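Local structure of succinylglutamate desuccinylase (Vibrio parahaemolyticus, 2BCO) at residues 65-70 with 224-229; 218-223 with 232-237; 263-268 with 320-325; 272-277 with 313-318. The protein probably hydrolyses N-succinylglutamate to succinate and glutamate with one zinc ion per subunit, the last step of arginine breakdown by the AST pathway. All coordinates share one frame; numbering follows the deposited sequence.

Interaction 1: 65-70 with 224-229. With ZN (zinc ion), chain C.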
loop_
_atom_site.group_PDB
_atom_site.type_symbol
_atom_site.label_atom_id
_atom_site.label_comp_id
_atom_site.label_asym_id
_atom_site.label_seq_id
_atom_site.Cartn_x
_atom_site.Cartn_y
_atom_site.Cartn_z
ATOM N N ASP A 65 2.874 6.108 -11.819
ATOM C CA ASP A 65 1.671 5.931 -12.633
ATOM C C ASP A 65 0.411 5.411 -11.923
ATOM O O ASP A 65 -0.607 5.198 -12.565
ATOM C CB ASP A 65 1.988 5.036 -13.846
ATOM C CG ASP A 65 2.635 3.719 -13.453
ATOM O OD1 ASP A 65 2.838 3.468 -12.244
ATOM O OD2 ASP A 65 2.951 2.923 -14.361
ATOM N N GLU A 66 0.457 5.222 -10.611
ATOM C CA GLU A 66 -0.721 4.720 -9.888
ATOM C C GLU A 66 -1.490 5.884 -9.267
ATOM O O GLU A 66 -1.457 6.114 -8.059
ATOM C CB GLU A 66 -0.256 3.691 -8.852
ATOM C CG GLU A 66 0.293 2.450 -9.558
ATOM C CD GLU A 66 1.094 1.546 -8.661
ATOM O OE1 GLU A 66 0.923 1.632 -7.429
ATOM O OE2 GLU A 66 1.887 0.743 -9.191
ATOM N N THR A 67 -2.210 6.591 -10.132
ATOM C CA THR A 67 -2.925 7.805 -9.777
ATOM C C THR A 67 -4.235 7.795 -8.998
ATOM O O THR A 67 -4.480 8.725 -8.233
ATOM C CB THR A 67 -3.136 8.667 -11.056
ATOM O OG1 THR A 67 -4.152 8.072 -11.879
ATOM C CG2 THR A 67 -1.828 8.735 -11.870
ATOM N N ALA A 68 -5.079 6.783 -9.193
ATOM C CA ALA A 68 -6.370 6.717 -8.497
ATOM C C ALA A 68 -6.308 7.077 -7.004
ATOM O O ALA A 68 -7.064 7.928 -6.536
ATOM C CB ALA A 68 -7.002 5.332 -8.684
ATOM N N PRO A 69 -5.411 6.441 -6.235
ATOM C CA PRO A 69 -5.352 6.783 -4.810
ATOM C C PRO A 69 -4.944 8.239 -4.582
ATOM O O PRO A 69 -5.369 8.866 -3.605
ATOM C CB PRO A 69 -4.321 5.799 -4.253
ATOM C CG PRO A 69 -4.438 4.625 -5.183
ATOM C CD PRO A 69 -4.531 5.301 -6.535
HETATM N N MSE A 70 -4.115 8.764 -5.480
HETATM C CA MSE A 70 -3.661 10.144 -5.376
HETATM C C MSE A 70 -4.876 11.057 -5.488
HETATM O O MSE A 70 -4.985 12.046 -4.760
HETATM C CB MSE A 70 -2.655 10.461 -6.490
HETATM C CG MSE A 70 -1.497 9.476 -6.579
HETATM SE SE MSE A 70 -0.140 9.937 -7.903
HETATM C CE MSE A 70 -1.237 10.992 -9.109
ATOM N N ALA A 224 -3.985 4.240 -14.472
ATOM C CA ALA A 224 -4.614 5.058 -15.502
ATOM C C ALA A 224 -4.226 6.486 -15.197
ATOM O O ALA A 224 -3.807 6.790 -14.080
ATOM C CB ALA A 224 -6.143 4.895 -15.474
ATOM N N ARG A 225 -4.358 7.369 -16.180
ATOM C CA ARG A 225 -3.995 8.762 -15.971
ATOM C C ARG A 225 -4.953 9.428 -14.995
ATOM O O ARG A 225 -6.047 8.927 -14.730
ATOM C CB ARG A 225 -4.014 9.530 -17.296
ATOM C CG ARG A 225 -3.285 8.833 -18.440
ATOM C CD ARG A 225 -3.287 9.667 -19.722
ATOM N NE ARG A 225 -2.589 8.978 -20.798
ATOM C CZ ARG A 225 -3.143 8.072 -21.598
ATOM N NH1 ARG A 225 -4.425 7.741 -21.470
ATOM N NH2 ARG A 225 -2.399 7.460 -22.502
ATOM N N ILE A 226 -4.518 10.554 -14.447
ATOM C CA ILE A 226 -5.329 11.330 -13.536
ATOM C C ILE A 226 -6.556 11.853 -14.313
ATOM O O ILE A 226 -6.427 12.328 -15.449
ATOM C CB ILE A 226 -4.505 12.518 -12.984
ATOM C CG1 ILE A 226 -3.376 11.985 -12.095
ATOM C CG2 ILE A 226 -5.407 13.485 -12.249
ATOM C CD1 ILE A 226 -2.473 13.061 -11.471
ATOM N N GLY A 227 -7.731 11.753 -13.692
ATOM C CA GLY A 227 -8.959 12.199 -14.319
ATOM C C GLY A 227 -9.505 11.152 -15.271
ATOM O O GLY A 227 -10.532 11.358 -15.923
ATOM N N GLU A 228 -8.813 10.019 -15.355
ATOM C CA GLU A 228 -9.228 8.947 -16.247
ATOM C C GLU A 228 -9.324 7.603 -15.518
ATOM O O GLU A 228 -9.260 6.546 -16.144
ATOM C CB GLU A 228 -8.247 8.853 -17.435
ATOM C CG GLU A 228 -8.227 10.110 -18.319
ATOM C CD GLU A 228 -7.242 10.034 -19.489
ATOM O OE1 GLU A 228 -6.754 8.931 -19.828
ATOM O OE2 GLU A 228 -6.966 11.096 -20.087
ATOM N N ASN A 229 -9.489 7.650 -14.197
ATOM C CA ASN A 229 -9.603 6.429 -13.400
ATOM C C ASN A 229 -11.049 5.977 -13.199
ATOM O O ASN A 229 -11.989 6.762 -13.329
ATOM C CB ASN A 229 -8.952 6.622 -12.020
ATOM C CG ASN A 229 -7.434 6.573 -12.076
ATOM O OD1 ASN A 229 -6.850 5.569 -12.483
ATOM N ND2 ASN A 229 -6.793 7.656 -11.667
HETATM ZN ZN ZN C . 2.387 -0.025 -6.830
HETATM O O HOH W 1 -4.556 4.751 -11.530
HETATM O O HOH W 2 1.854 -2.358 -7.741
#
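Thr-67 and Asn-229 carry this contact. The hydroxyl OG1 of Thr-67 is gripped by two bonds. OG1 of Thr-67 donates to the backbone O of Ala-224 at 2.6 Å, from a position tilted 28° out of that carbonyl plane. ND2 of Asn-229 donates to OG1 of Thr-67 at 2.7 Å. This bond is nearly straight, with 167° at the hydrogen, and OG1 lies almost in the amide plane of Asn-229. A chi1 of 74° sets OG1 between the backbone N and the carbonyl carbon of Thr-67, which turns it to the loop 224-229. ND2 of Asn-229 also donates to Glu-71. OD1 of Asn-229 is hydrogen-bonded to water 1 at 2.6 Å. That water accepts from N of Ala-68 at 3.1 Å and, weakly, from N of Ala-224.

The contact joins the start of helix 68-81 to the loop after strand 214-220, within the zinc-hydrolase catalytic domain of the AspA/AstE family. The CB of Glu-66 points away from loop 224-229, and the carboxylate of Glu-66 binds zinc through both oxygens, OE1 at 2.3 Å and OE2 at 2.5 Å. His-63, His-155 and water 2 complete the zinc site, and OE1 also accepts from N of Cys-156.

Apolar atoms add to the contact. CG1 of Ile-226 lies against CB of Thr-67 at 3.5 Å. CD1 of Ile-226 meets the CE methyl of selenomethionine Met-70, whose chain crosses it at about a right angle. Leu-11 of helix 10-15 touches both side chains. NH1 of Arg-225 forms a salt bridge with OE1 of Glu-228 at 3.1 Å, in the guanidinium plane.

Interaction 2: 218-223 with 232-237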
loop_
_atom_site.group_PDB
_atom_site.type_symbol
_atom_site.label_atom_id
_atom_site.label_comp_id
_atom_site.label_asym_id
_atom_site.label_seq_id
_atom_site.Cartn_x
_atom_site.Cartn_y
_atom_site.Cartn_z
HETATM N N MSE A 218 -1.887 -1.587 -0.364
HETATM C CA MSE A 218 -3.196 -1.833 -0.956
HETATM C C MSE A 218 -3.242 -1.614 -2.472
HETATM O O MSE A 218 -2.888 -0.544 -2.967
HETATM C CB MSE A 218 -4.242 -0.955 -0.251
HETATM C CG MSE A 218 -4.298 -1.184 1.260
HETATM SE SE MSE A 218 -5.498 -0.009 2.229
HETATM C CE MSE A 218 -7.090 -1.097 2.110
ATOM N N GLU A 219 -3.669 -2.642 -3.201
ATOM C CA GLU A 219 -3.789 -2.574 -4.658
ATOM C C GLU A 219 -5.213 -2.124 -5.007
ATOM O O GLU A 219 -6.151 -2.930 -5.016
ATOM C CB GLU A 219 -3.526 -3.945 -5.274
ATOM C CG GLU A 219 -2.221 -4.607 -4.855
ATOM C CD GLU A 219 -0.977 -3.860 -5.328
ATOM O OE1 GLU A 219 -0.961 -3.359 -6.472
ATOM O OE2 GLU A 219 -0.002 -3.798 -4.558
ATOM N N LEU A 220 -5.357 -0.832 -5.289
ATOM C CA LEU A 220 -6.641 -0.221 -5.618
ATOM C C LEU A 220 -6.836 -0.029 -7.117
ATOM O O LEU A 220 -6.409 0.977 -7.691
ATOM C CB LEU A 220 -6.757 1.142 -4.935
ATOM C CG LEU A 220 -7.048 1.219 -3.440
ATOM C CD1 LEU A 220 -6.496 0.011 -2.726
ATOM C CD2 LEU A 220 -6.469 2.510 -2.881
ATOM N N GLY A 221 -7.489 -0.987 -7.751
ATOM C CA GLY A 221 -7.730 -0.861 -9.168
ATOM C C GLY A 221 -6.482 -1.019 -10.014
ATOM O O GLY A 221 -5.501 -1.629 -9.594
ATOM N N ARG A 222 -6.540 -0.454 -11.213
ATOM C CA ARG A 222 -5.457 -0.526 -12.193
ATOM C C ARG A 222 -4.892 0.862 -12.439
ATOM O O ARG A 222 -5.484 1.857 -12.014
ATOM C CB ARG A 222 -6.011 -1.080 -13.512
ATOM C CG ARG A 222 -6.665 -2.448 -13.380
ATOM C CD ARG A 222 -5.618 -3.536 -13.418
ATOM N NE ARG A 222 -5.062 -3.687 -14.764
ATOM C CZ ARG A 222 -5.707 -4.264 -15.773
ATOM N NH1 ARG A 222 -6.933 -4.757 -15.588
ATOM N NH2 ARG A 222 -5.136 -4.342 -16.969
ATOM N N VAL A 223 -3.757 0.930 -13.128
ATOM C CA VAL A 223 -3.146 2.217 -13.430
ATOM C C VAL A 223 -3.866 2.922 -14.585
ATOM O O VAL A 223 -4.306 2.289 -15.543
ATOM C CB VAL A 223 -1.637 2.068 -13.802
ATOM C CG1 VAL A 223 -0.951 1.127 -12.829
ATOM C CG2 VAL A 223 -1.480 1.568 -15.214
ATOM N N ASP A 232 -15.385 5.245 -9.259
ATOM C CA ASP A 232 -16.579 4.717 -8.608
ATOM C C ASP A 232 -16.329 3.337 -8.023
ATOM O O ASP A 232 -16.910 2.979 -7.004
ATOM C CB ASP A 232 -17.749 4.688 -9.600
ATOM C CG ASP A 232 -18.190 6.080 -9.995
ATOM O OD1 ASP A 232 -18.672 6.810 -9.098
ATOM O OD2 ASP A 232 -18.039 6.459 -11.185
ATOM N N ARG A 233 -15.451 2.572 -8.660
ATOM C CA ARG A 233 -15.129 1.239 -8.174
ATOM C C ARG A 233 -14.323 1.311 -6.877
ATOM O O ARG A 233 -14.053 0.293 -6.260
ATOM C CB ARG A 233 -14.334 0.462 -9.232
ATOM C CG ARG A 233 -15.004 0.414 -10.602
ATOM C CD ARG A 233 -14.325 -0.592 -11.529
ATOM N NE ARG A 233 -14.534 -1.968 -11.082
ATOM C CZ ARG A 233 -14.152 -3.046 -11.758
ATOM N NH1 ARG A 233 -13.534 -2.921 -12.931
ATOM N NH2 ARG A 233 -14.376 -4.250 -11.255
ATOM N N LEU A 234 -13.945 2.514 -6.460
ATOM C CA LEU A 234 -13.176 2.668 -5.225
ATOM C C LEU A 234 -13.990 3.377 -4.151
ATOM O O LEU A 234 -13.462 3.735 -3.099
ATOM C CB LEU A 234 -11.891 3.463 -5.484
ATOM C CG LEU A 234 -10.863 2.801 -6.396
ATOM C CD1 LEU A 234 -9.698 3.752 -6.617
ATOM C CD2 LEU A 234 -10.381 1.491 -5.763
ATOM N N THR A 235 -15.275 3.574 -4.419
ATOM C CA THR A 235 -16.154 4.248 -3.477
ATOM C C THR A 235 -16.194 3.596 -2.086
ATOM O O THR A 235 -16.103 4.285 -1.072
ATOM C CB THR A 235 -17.590 4.328 -4.045
ATOM O OG1 THR A 235 -17.560 5.059 -5.278
ATOM C CG2 THR A 235 -18.536 5.014 -3.061
ATOM N N ALA A 236 -16.331 2.278 -2.032
ATOM C CA ALA A 236 -16.390 1.582 -0.749
ATOM C C ALA A 236 -15.094 1.789 0.039
ATOM O O ALA A 236 -15.113 2.043 1.240
ATOM C CB ALA A 236 -16.649 0.091 -0.972
ATOM N N PHE A 237 -13.964 1.676 -0.639
ATOM C CA PHE A 237 -12.703 1.885 0.040
ATOM C C PHE A 237 -12.586 3.313 0.578
ATOM O O PHE A 237 -12.203 3.525 1.730
ATOM C CB PHE A 237 -11.523 1.624 -0.904
ATOM C CG PHE A 237 -10.233 2.200 -0.407
ATOM C CD1 PHE A 237 -9.476 1.528 0.538
ATOM C CD2 PHE A 237 -9.801 3.452 -0.847
ATOM C CE1 PHE A 237 -8.307 2.089 1.041
ATOM C CE2 PHE A 237 -8.635 4.022 -0.348
ATOM C CZ PHE A 237 -7.888 3.336 0.598
#
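Leu-220 meets both Leu-234 and Phe-237, CB first. CB of Leu-220 lies 3.7 Å from CD2 of Leu-234. CG of Leu-220 is a little farther from the same CD2 of Leu-234, at 4.1 Å. The branch CD2 then goes on to Phe-237. CD2 of Leu-220 sits over one face of the Phe-237 ring, 4.0 Å from the centroid and 23° off the normal, a CH-pi contact. It is offset toward the rim, so its nearest ring atoms are CE2 and CZ. The two side chains cross at about a right angle.

The ring is also met at its edge. The CE methyl of selenomethionine Met-218 lies near the ring plane, 3.6 Å from CE1 of Phe-237. SE of Met-218 is 5.0 Å from the centroid of the Phe-237 ring and approaches obliquely, in a Met-aromatic contact. The bend at chi3 (90°) swings CE of Met-218 to CE1 of Phe-237, which SE also approaches. CG of Phe-237 is anti to the backbone N (chi1 163°), and the ring reaches back to the strand from the first turn of its helix.

Between Met-218 and Leu-220 in the strand is Glu-219, the predicted active-site residue, whose side chain takes no part in this packing. The contact is buried and seats the start of helix 235-245 against strand 214-220. Helix 68-81 joins through Pro-69 and Leu-72, helix 179-188 through Phe-184, and the parallel strand 149-157 through Leu-154.

Interaction 3: 263-268 with 320-325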
loop_
_atom_site.group_PDB
_atom_site.type_symbol
_atom_site.label_atom_id
_atom_site.label_comp_id
_atom_site.label_asym_id
_atom_site.label_seq_id
_atom_site.Cartn_x
_atom_site.Cartn_y
_atom_site.Cartn_z
ATOM N N SER A 263 1.724 -20.198 -0.505
ATOM C CA SER A 263 1.944 -21.633 -0.664
ATOM C C SER A 263 3.437 -21.838 -0.816
ATOM O O SER A 263 4.045 -22.603 -0.074
ATOM C CB SER A 263 1.223 -22.161 -1.906
ATOM O OG SER A 263 -0.172 -21.931 -1.820
ATOM N N ARG A 264 4.021 -21.152 -1.793
ATOM C CA ARG A 264 5.454 -21.222 -2.024
ATOM C C ARG A 264 5.944 -20.033 -2.833
ATOM O O ARG A 264 5.168 -19.359 -3.515
ATOM C CB ARG A 264 5.836 -22.542 -2.702
ATOM C CG ARG A 264 5.122 -22.849 -3.997
ATOM C CD ARG A 264 5.112 -24.357 -4.228
ATOM N NE ARG A 264 4.486 -24.722 -5.494
ATOM C CZ ARG A 264 5.060 -24.567 -6.682
ATOM N NH1 ARG A 264 6.280 -24.057 -6.770
ATOM N NH2 ARG A 264 4.409 -24.913 -7.781
ATOM N N THR A 265 7.240 -19.771 -2.727
ATOM C CA THR A 265 7.863 -18.660 -3.427
ATOM C C THR A 265 8.741 -19.197 -4.559
ATOM O O THR A 265 9.558 -20.090 -4.347
ATOM C CB THR A 265 8.704 -17.809 -2.438
ATOM O OG1 THR A 265 9.240 -16.662 -3.111
ATOM C CG2 THR A 265 9.840 -18.631 -1.864
ATOM N N ILE A 266 8.555 -18.659 -5.763
ATOM C CA ILE A 266 9.314 -19.082 -6.937
ATOM C C ILE A 266 10.574 -18.234 -7.129
ATOM O O ILE A 266 10.499 -17.008 -7.205
ATOM C CB ILE A 266 8.451 -18.975 -8.224
ATOM C CG1 ILE A 266 7.152 -19.768 -8.056
ATOM C CG2 ILE A 266 9.241 -19.473 -9.427
ATOM C CD1 ILE A 266 7.351 -21.234 -7.722
ATOM N N VAL A 267 11.726 -18.890 -7.221
ATOM C CA VAL A 267 12.992 -18.186 -7.407
ATOM C C VAL A 267 13.689 -18.597 -8.707
ATOM O O VAL A 267 13.860 -19.787 -8.973
ATOM C CB VAL A 267 13.959 -18.464 -6.235
ATOM C CG1 VAL A 267 15.214 -17.616 -6.384
ATOM C CG2 VAL A 267 13.268 -18.191 -4.905
ATOM N N ARG A 268 14.092 -17.612 -9.507
ATOM C CA ARG A 268 14.777 -17.874 -10.776
ATOM C C ARG A 268 16.191 -18.409 -10.546
ATOM O O ARG A 268 17.048 -17.723 -9.984
ATOM C CB ARG A 268 14.844 -16.596 -11.619
ATOM C CG ARG A 268 15.520 -16.764 -12.978
ATOM C CD ARG A 268 15.434 -15.472 -13.774
ATOM N NE ARG A 268 15.954 -15.589 -15.137
ATOM C CZ ARG A 268 15.784 -14.660 -16.080
ATOM N NH1 ARG A 268 15.107 -13.548 -15.809
ATOM N NH2 ARG A 268 16.283 -14.837 -17.298
ATOM N N GLY A 320 18.376 -15.321 -9.199
ATOM C CA GLY A 320 18.414 -15.422 -7.752
ATOM C C GLY A 320 17.311 -14.714 -6.985
ATOM O O GLY A 320 17.149 -14.954 -5.792
ATOM N N GLN A 321 16.569 -13.830 -7.648
ATOM C CA GLN A 321 15.471 -13.108 -7.003
ATOM C C GLN A 321 14.169 -13.885 -7.220
ATOM O O GLN A 321 14.145 -14.855 -7.979
ATOM C CB GLN A 321 15.337 -11.702 -7.595
ATOM C CG GLN A 321 16.552 -10.818 -7.385
ATOM C CD GLN A 321 16.830 -10.553 -5.920
ATOM O OE1 GLN A 321 16.030 -9.916 -5.227
ATOM N NE2 GLN A 321 17.967 -11.044 -5.434
ATOM N N ARG A 322 13.087 -13.472 -6.568
ATOM C CA ARG A 322 11.830 -14.192 -6.737
ATOM C C ARG A 322 11.095 -13.741 -7.987
ATOM O O ARG A 322 11.011 -12.546 -8.277
ATOM C CB ARG A 322 10.925 -14.036 -5.510
ATOM C CG ARG A 322 10.065 -12.784 -5.447
ATOM C CD ARG A 322 8.999 -12.987 -4.378
ATOM N NE ARG A 322 8.166 -11.813 -4.136
ATOM C CZ ARG A 322 7.426 -11.211 -5.061
ATOM N NH1 ARG A 322 7.413 -11.665 -6.315
ATOM N NH2 ARG A 322 6.689 -10.159 -4.729
ATOM N N ALA A 323 10.569 -14.717 -8.725
ATOM C CA ALA A 323 9.846 -14.456 -9.961
ATOM C C ALA A 323 8.334 -14.502 -9.776
ATOM O O ALA A 323 7.588 -13.989 -10.612
ATOM C CB ALA A 323 10.264 -15.461 -11.015
ATOM N N ALA A 324 7.881 -15.115 -8.689
ATOM C CA ALA A 324 6.447 -15.215 -8.435
ATOM C C ALA A 324 6.090 -15.752 -7.053
ATOM O O ALA A 324 6.921 -16.308 -6.332
ATOM C CB ALA A 324 5.790 -16.095 -9.506
ATOM N N LEU A 325 4.823 -15.576 -6.708
ATOM C CA LEU A 325 4.281 -16.035 -5.444
ATOM C C LEU A 325 3.166 -17.001 -5.795
ATOM O O LEU A 325 2.416 -16.768 -6.733
ATOM C CB LEU A 325 3.711 -14.851 -4.664
ATOM C CG LEU A 325 4.256 -14.507 -3.271
ATOM C CD1 LEU A 325 5.678 -15.010 -3.083
ATOM C CD2 LEU A 325 4.197 -12.994 -3.096
#
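Ile-266 and Ala-324 form the hydrogen-bonded pair of an antiparallel ladder with a classic beta bulge, in the barrel-sandwich hybrid domain. The strand segments 264-267 and 322-325 run at 152° to each other.

Four backbone hydrogen bonds join segments 263-268 and 320-325. N of Ile-266 donates to O of Ala-324 at 2.9 Å. O of Ile-266 accepts from N of Ala-323 at 2.8 Å. Ala-323 and Ala-324 therefore both face Ile-266, and the register shifts by one. Beyond the bulge, N of Arg-268 bonds to O of Gln-321 at 3.2 Å, and N of Gly-320 bonds to O of Arg-268 at 2.9 Å. A CA-H...O contact from Arg-322 CA also reaches O of Ile-266.

Apolar contacts are modest. CB of Ile-266 is 4.1 Å from CB of Ala-324.

Ile-266 and Ala-324 lie on one face of the sheet, Thr-265, Val-267, Arg-322 and Leu-325 on the other.

Arg-264 and Arg-268 have polar partners elsewhere. Arg-264 forms a salt bridge with Glu-308. The guanidinium of Arg-268 bonds to O of His-270, Asp-271 and Val-317.

With chi1 at -176°, OG1 of Thr-265 is carried to 3.9 Å from both CD of Arg-322 and CD1 of Leu-325.

Interaction 4: 272-277 with 313-318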
loop_
_atom_site.group_PDB
_atom_site.type_symbol
_atom_site.label_atom_id
_atom_site.label_comp_id
_atom_site.label_asym_id
_atom_site.label_seq_id
_atom_site.Cartn_x
_atom_site.Cartn_y
_atom_site.Cartn_z
ATOM N N ASP A 272 17.673 -19.372 -18.591
ATOM C CA ASP A 272 16.573 -19.849 -19.425
ATOM C C ASP A 272 15.366 -20.120 -18.534
ATOM O O ASP A 272 15.115 -21.251 -18.118
ATOM C CB ASP A 272 16.991 -21.125 -20.162
ATOM C CG ASP A 272 15.893 -21.674 -21.053
ATOM O OD1 ASP A 272 15.204 -20.872 -21.719
ATOM O OD2 ASP A 272 15.724 -22.911 -21.091
ATOM N N PHE A 273 14.622 -19.060 -18.252
ATOM C CA PHE A 273 13.450 -19.117 -17.389
ATOM C C PHE A 273 12.287 -18.424 -18.098
ATOM O O PHE A 273 12.489 -17.420 -18.779
ATOM C CB PHE A 273 13.784 -18.381 -16.082
ATOM C CG PHE A 273 12.650 -18.311 -15.099
ATOM C CD1 PHE A 273 12.514 -19.272 -14.102
ATOM C CD2 PHE A 273 11.730 -17.263 -15.148
ATOM C CE1 PHE A 273 11.477 -19.192 -13.165
ATOM C CE2 PHE A 273 10.685 -17.175 -14.214
ATOM C CZ PHE A 273 10.560 -18.139 -13.221
ATOM N N ASP A 274 11.077 -18.951 -17.953
ATOM C CA ASP A 274 9.917 -18.316 -18.576
ATOM C C ASP A 274 8.612 -18.967 -18.130
ATOM O O ASP A 274 8.612 -20.004 -17.471
ATOM C CB ASP A 274 10.020 -18.377 -20.105
ATOM C CG ASP A 274 9.362 -17.184 -20.789
ATOM O OD1 ASP A 274 8.458 -16.564 -20.191
ATOM O OD2 ASP A 274 9.743 -16.868 -21.934
ATOM N N PHE A 275 7.500 -18.341 -18.495
ATOM C CA PHE A 275 6.178 -18.843 -18.152
ATOM C C PHE A 275 5.451 -19.156 -19.450
ATOM O O PHE A 275 5.819 -18.645 -20.498
ATOM C CB PHE A 275 5.396 -17.783 -17.387
ATOM C CG PHE A 275 6.050 -17.346 -16.109
ATOM C CD1 PHE A 275 6.259 -18.253 -15.068
ATOM C CD2 PHE A 275 6.425 -16.015 -15.924
ATOM C CE1 PHE A 275 6.830 -17.843 -13.866
ATOM C CE2 PHE A 275 6.995 -15.595 -14.721
ATOM C CZ PHE A 275 7.198 -16.510 -13.691
HETATM N N MSE A 276 4.416 -19.985 -19.384
HETATM C CA MSE A 276 3.666 -20.329 -20.583
HETATM C C MSE A 276 2.572 -19.308 -20.873
HETATM O O MSE A 276 2.204 -19.099 -22.034
HETATM C CB MSE A 276 3.051 -21.718 -20.444
HETATM C CG MSE A 276 4.074 -22.816 -20.220
HETATM SE SE MSE A 276 3.277 -24.579 -20.224
HETATM C CE MSE A 276 3.761 -25.142 -22.008
ATOM N N PHE A 277 2.059 -18.671 -19.821
ATOM C CA PHE A 277 1.013 -17.665 -19.977
ATOM C C PHE A 277 1.589 -16.365 -20.529
ATOM O O PHE A 277 2.797 -16.139 -20.469
ATOM C CB PHE A 277 0.298 -17.404 -18.634
ATOM C CG PHE A 277 1.233 -17.234 -17.441
ATOM C CD1 PHE A 277 2.030 -16.092 -17.301
ATOM C CD2 PHE A 277 1.320 -18.231 -16.464
ATOM C CE1 PHE A 277 2.894 -15.944 -16.191
ATOM C CE2 PHE A 277 2.176 -18.094 -15.356
ATOM C CZ PHE A 277 2.968 -16.950 -15.225
ATOM N N PRO A 313 3.665 -12.064 -10.996
ATOM C CA PRO A 313 4.625 -12.789 -11.839
ATOM C C PRO A 313 5.559 -11.796 -12.526
ATOM O O PRO A 313 5.128 -10.723 -12.934
ATOM C CB PRO A 313 3.737 -13.500 -12.864
ATOM C CG PRO A 313 2.356 -13.465 -12.256
ATOM C CD PRO A 313 2.311 -12.136 -11.561
ATOM N N ASN A 314 6.832 -12.151 -12.655
ATOM C CA ASN A 314 7.799 -11.272 -13.313
ATOM C C ASN A 314 8.958 -12.102 -13.861
ATOM O O ASN A 314 9.827 -12.538 -13.107
ATOM C CB ASN A 314 8.329 -10.227 -12.327
ATOM C CG ASN A 314 9.050 -9.085 -13.020
ATOM O OD1 ASN A 314 9.840 -9.300 -13.945
ATOM N ND2 ASN A 314 8.789 -7.864 -12.568
ATOM N N ARG A 315 8.961 -12.309 -15.174
ATOM C CA ARG A 315 9.994 -13.102 -15.839
ATOM C C ARG A 315 11.305 -12.346 -16.067
ATOM O O ARG A 315 12.326 -12.951 -16.396
ATOM C CB ARG A 315 9.467 -13.609 -17.182
ATOM C CG ARG A 315 9.134 -12.507 -18.192
ATOM C CD ARG A 315 8.313 -13.065 -19.345
ATOM N NE ARG A 315 8.024 -12.076 -20.375
ATOM C CZ ARG A 315 8.923 -11.602 -21.235
ATOM N NH1 ARG A 315 10.176 -12.027 -21.192
ATOM N NH2 ARG A 315 8.566 -10.706 -22.140
ATOM N N HIS A 316 11.279 -11.028 -15.891
ATOM C CA HIS A 316 12.472 -10.216 -16.090
ATOM C C HIS A 316 13.334 -10.160 -14.835
ATOM O O HIS A 316 14.484 -9.721 -14.876
ATOM C CB HIS A 316 12.074 -8.807 -16.518
ATOM C CG HIS A 316 11.211 -8.774 -17.739
ATOM N ND1 HIS A 316 9.849 -8.557 -17.684
ATOM C CD2 HIS A 316 11.511 -8.948 -19.046
ATOM C CE1 HIS A 316 9.352 -8.595 -18.905
ATOM N NE2 HIS A 316 10.337 -8.831 -19.753
ATOM N N VAL A 317 12.762 -10.612 -13.725
ATOM C CA VAL A 317 13.451 -10.635 -12.445
ATOM C C VAL A 317 14.856 -11.213 -12.586
ATOM O O VAL A 317 15.041 -12.296 -13.136
ATOM C CB VAL A 317 12.646 -11.463 -11.424
ATOM C CG1 VAL A 317 13.523 -11.890 -10.273
ATOM C CG2 VAL A 317 11.486 -10.638 -10.910
ATOM N N ALA A 318 15.844 -10.481 -12.084
ATOM C CA ALA A 318 17.229 -10.923 -12.163
ATOM C C ALA A 318 17.417 -12.292 -11.521
ATOM O O ALA A 318 16.590 -12.741 -10.726
ATOM C CB ALA A 318 18.145 -9.900 -11.491
HETATM O O HOH W 3 11.624 -14.802 -20.705
#
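The backbones of strand 273-275 and loop 313-318 come nearest where CA of Asp-274 and CA of Arg-315 are 5.9 Å apart. The strand is an outer strand of a three-stranded antiparallel sheet in the barrel-sandwich hybrid domain. The loop contains an Asx turn, in which OD1 of Asn-314 accepts from N of His-316 at 3.0 Å and more weakly from N of Val-317.

The CE2 corner of Phe-275 points at the loop. N of Arg-315 lies at the ring edge, 3.9 Å from CE2 of Phe-275, and CB of Arg-315 is close beside it. CE1 of Phe-277 lies 4.2 Å from CB of Pro-313, and Phe-275 CE2 meets the same CB. The CZ corner of Phe-277 sits over one face of the Phe-275 ring. Leu-301 of strand 299-302 also packs on Phe-275.

Asp-274 and Arg-315 run side by side, pointing the same way. Their charges are near but form no salt bridge, since OD1 of Asp-274 is 4.5 Å from NE of Arg-315 and well out of the guanidinium plane. NE of Arg-315 instead pairs with Asp-279. Water 3 joins NH1 of Arg-315 to O of Phe-273 by two weak bonds. OD1 of Asp-274 turns back to accept from N of Phe-275 at 2.6 Å, and CD of Arg-315 lies 3.6 Å from this oxygen.

In the fold
Interactions 1 and 2 lie in the catalytic domain and touch each other, Pro-69 CG meeting Leu-220 CD2 at 3.7 Å. They share the path from strand 214-220 through its loop to helix 235-245. Interaction 2 is buried and wholly apolar. Interaction 1 is partly buried and mixes side-chain hydrogen bonds and a water with apolar contacts beside the zinc site. Interactions 3 and 4 are both partly buried in the hybrid domain, and their centres are about 10 Å apart. Interaction 3 is a backbone ladder, whereas interaction 4 relies on aromatic, proline and arginine side chains. Hydrogen bonds from Asn-314 N to Ala-323 O and from Arg-268 NH1 to Val-317 O join them.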